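Local coordinates for protein DotI (Legionella pneumophila, PDB 3WZ4) that is a component of an inner-membrane complex essential for type IVB secretion, represented here by its periplasmic domain, at residues 16-21 / 111-116. Numbering follows the deposited sequence.
Sequences QAAIAA and NVVTML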
loop_
_atom_site.group_PDB
_atom_site.type_symbol
_atom_site.label_atom_id
_atom_site.label_comp_id
_atom_site.label_asym_id
_atom_site.label_seq_id
_atom_site.Cartn_x
_atom_site.Cartn_y
_atom_site.Cartn_z
ATOM N N GLN A 16 -1.648 0.563 -7.671
ATOM C CA GLN A 16 -0.823 -0.641 -7.686
ATOM C C GLN A 16 -0.251 -0.938 -6.304
ATOM O O GLN A 16 -0.309 -2.073 -5.830
ATOM C CB GLN A 16 0.328 -0.493 -8.682
ATOM C CG GLN A 16 -0.097 -0.113 -10.089
ATOM C CD GLN A 16 1.092 0.173 -10.993
ATOM O OE1 GLN A 16 1.113 1.173 -11.713
ATOM N NE2 GLN A 16 2.088 -0.706 -10.957
ATOM N N ALA A 17 0.305 0.088 -5.667
ATOM C CA ALA A 17 0.940 -0.069 -4.363
ATOM C C ALA A 17 -0.055 -0.541 -3.305
ATOM O O ALA A 17 0.262 -1.402 -2.480
ATOM C CB ALA A 17 1.610 1.238 -3.932
ATOM N N ALA A 18 -1.256 0.026 -3.336
ATOM C CA ALA A 18 -2.301 -0.330 -2.383
ATOM C C ALA A 18 -2.698 -1.794 -2.538
ATOM O O ALA A 18 -2.782 -2.529 -1.557
ATOM C CB ALA A 18 -3.516 0.582 -2.557
ATOM N N ILE A 19 -2.926 -2.215 -3.778
ATOM C CA ILE A 19 -3.309 -3.593 -4.058
ATOM C C ILE A 19 -2.191 -4.568 -3.691
ATOM O O ILE A 19 -2.439 -5.619 -3.098
ATOM C CB ILE A 19 -3.693 -3.783 -5.536
ATOM C CG1 ILE A 19 -4.855 -2.859 -5.908
ATOM C CG2 ILE A 19 -4.053 -5.238 -5.816
ATOM C CD1 ILE A 19 -6.117 -3.111 -5.106
ATOM N N ALA A 20 -0.959 -4.214 -4.044
ATOM C CA ALA A 20 0.191 -5.060 -3.753
ATOM C C ALA A 20 0.306 -5.353 -2.260
ATOM O O ALA A 20 0.655 -6.463 -1.860
ATOM C CB ALA A 20 1.468 -4.411 -4.270
ATOM N N ALA A 21 0.012 -4.351 -1.438
ATOM C CA ALA A 21 0.093 -4.502 0.010
ATOM C C ALA A 21 -0.886 -5.547 0.547
ATOM O O ALA A 21 -0.683 -6.098 1.623
ATOM C CB ALA A 21 -0.136 -3.163 0.694
ATOM N N ASN A 111 -12.106 -1.678 3.013
ATOM C CA ASN A 111 -11.163 -0.752 3.626
ATOM C C ASN A 111 -10.935 0.483 2.769
ATOM O O ASN A 111 -11.171 0.469 1.561
ATOM C CB ASN A 111 -9.823 -1.447 3.898
ATOM C CG ASN A 111 -9.921 -2.504 4.981
ATOM O OD1 ASN A 111 -10.591 -2.310 5.995
ATOM N ND2 ASN A 111 -9.252 -3.633 4.769
ATOM N N VAL A 112 -10.481 1.553 3.408
ATOM C CA VAL A 112 -10.034 2.734 2.689
ATOM C C VAL A 112 -8.548 2.936 2.951
ATOM O O VAL A 112 -8.119 3.019 4.100
ATOM C CB VAL A 112 -10.798 3.990 3.127
ATOM C CG1 VAL A 112 -10.458 5.156 2.212
ATOM C CG2 VAL A 112 -12.288 3.722 3.111
ATOM N N VAL A 113 -7.765 2.990 1.881
ATOM C CA VAL A 113 -6.333 3.223 2.002
ATOM C C VAL A 113 -6.024 4.693 1.742
ATOM O O VAL A 113 -6.483 5.273 0.756
ATOM C CB VAL A 113 -5.530 2.352 1.017
ATOM C CG1 VAL A 113 -4.044 2.633 1.149
ATOM C CG2 VAL A 113 -5.820 0.874 1.250
ATOM N N THR A 114 -5.257 5.301 2.638
ATOM C CA THR A 114 -4.831 6.678 2.443
ATOM C C THR A 114 -3.311 6.740 2.450
ATOM O O THR A 114 -2.663 6.288 3.395
ATOM C CB THR A 114 -5.413 7.612 3.516
ATOM O OG1 THR A 114 -6.813 7.348 3.668
ATOM C CG2 THR A 114 -5.218 9.067 3.119
HETATM N N MSE A 115 -2.748 7.293 1.383
HETATM C CA MSE A 115 -1.304 7.324 1.211
HETATM C C MSE A 115 -0.785 8.747 1.037
HETATM O O MSE A 115 -1.388 9.561 0.334
HETATM C CB MSE A 115 -0.896 6.485 -0.005
HETATM C CG MSE A 115 -1.178 4.994 0.122
HETATM SE SE MSE A 115 -1.118 4.065 -1.604
HETATM C CE MSE A 115 -2.881 4.564 -2.279
ATOM N N LEU A 116 0.332 9.043 1.687
ATOM C CA LEU A 116 1.074 10.255 1.386
ATOM C C LEU A 116 2.216 9.875 0.455
ATOM O O LEU A 116 3.078 9.074 0.811
ATOM C CB LEU A 116 1.604 10.917 2.662
ATOM C CG LEU A 116 2.474 12.160 2.451
ATOM C CD1 LEU A 116 1.683 13.264 1.764
ATOM C CD2 LEU A 116 3.054 12.655 3.769
#
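Where A18 meets M115 and V113, helix 7-21 lies close to the inner face of strand 106-119, a worked example of how small residues bring a helix close to a sheet. A17, the flanking residue that comes first along the helix, turns its methyl toward the strand without making a close contact; that methyl also packs on I131 of the adjoining strand 129-138 and on F39. A18 carries the contact. Its CB lies 4.0 Å from the terminal methyl CE of M115, a selenomethionine, and 4.3 Å from CG1 of V113, two residues earlier on the same face of the strand. The side chain of M115 reaches out from the strand, and the bend at its last torsion (chi3 -79°) swings CE across to sit beside the methyl of A18. With only a methyl on the helix side, the CA atoms of A18 and V113 are 6.9 Å apart. A18 also reaches M94 on strand 87-101. Further along, A21 turns its methyl to F134, which V113 also touches. The three touching residues, A18, V113 and M115, are all buried, and the contact is purely apolar: an N-terminal helix packed on a curved antiparallel sheet, consistent with the NTF2-like fold.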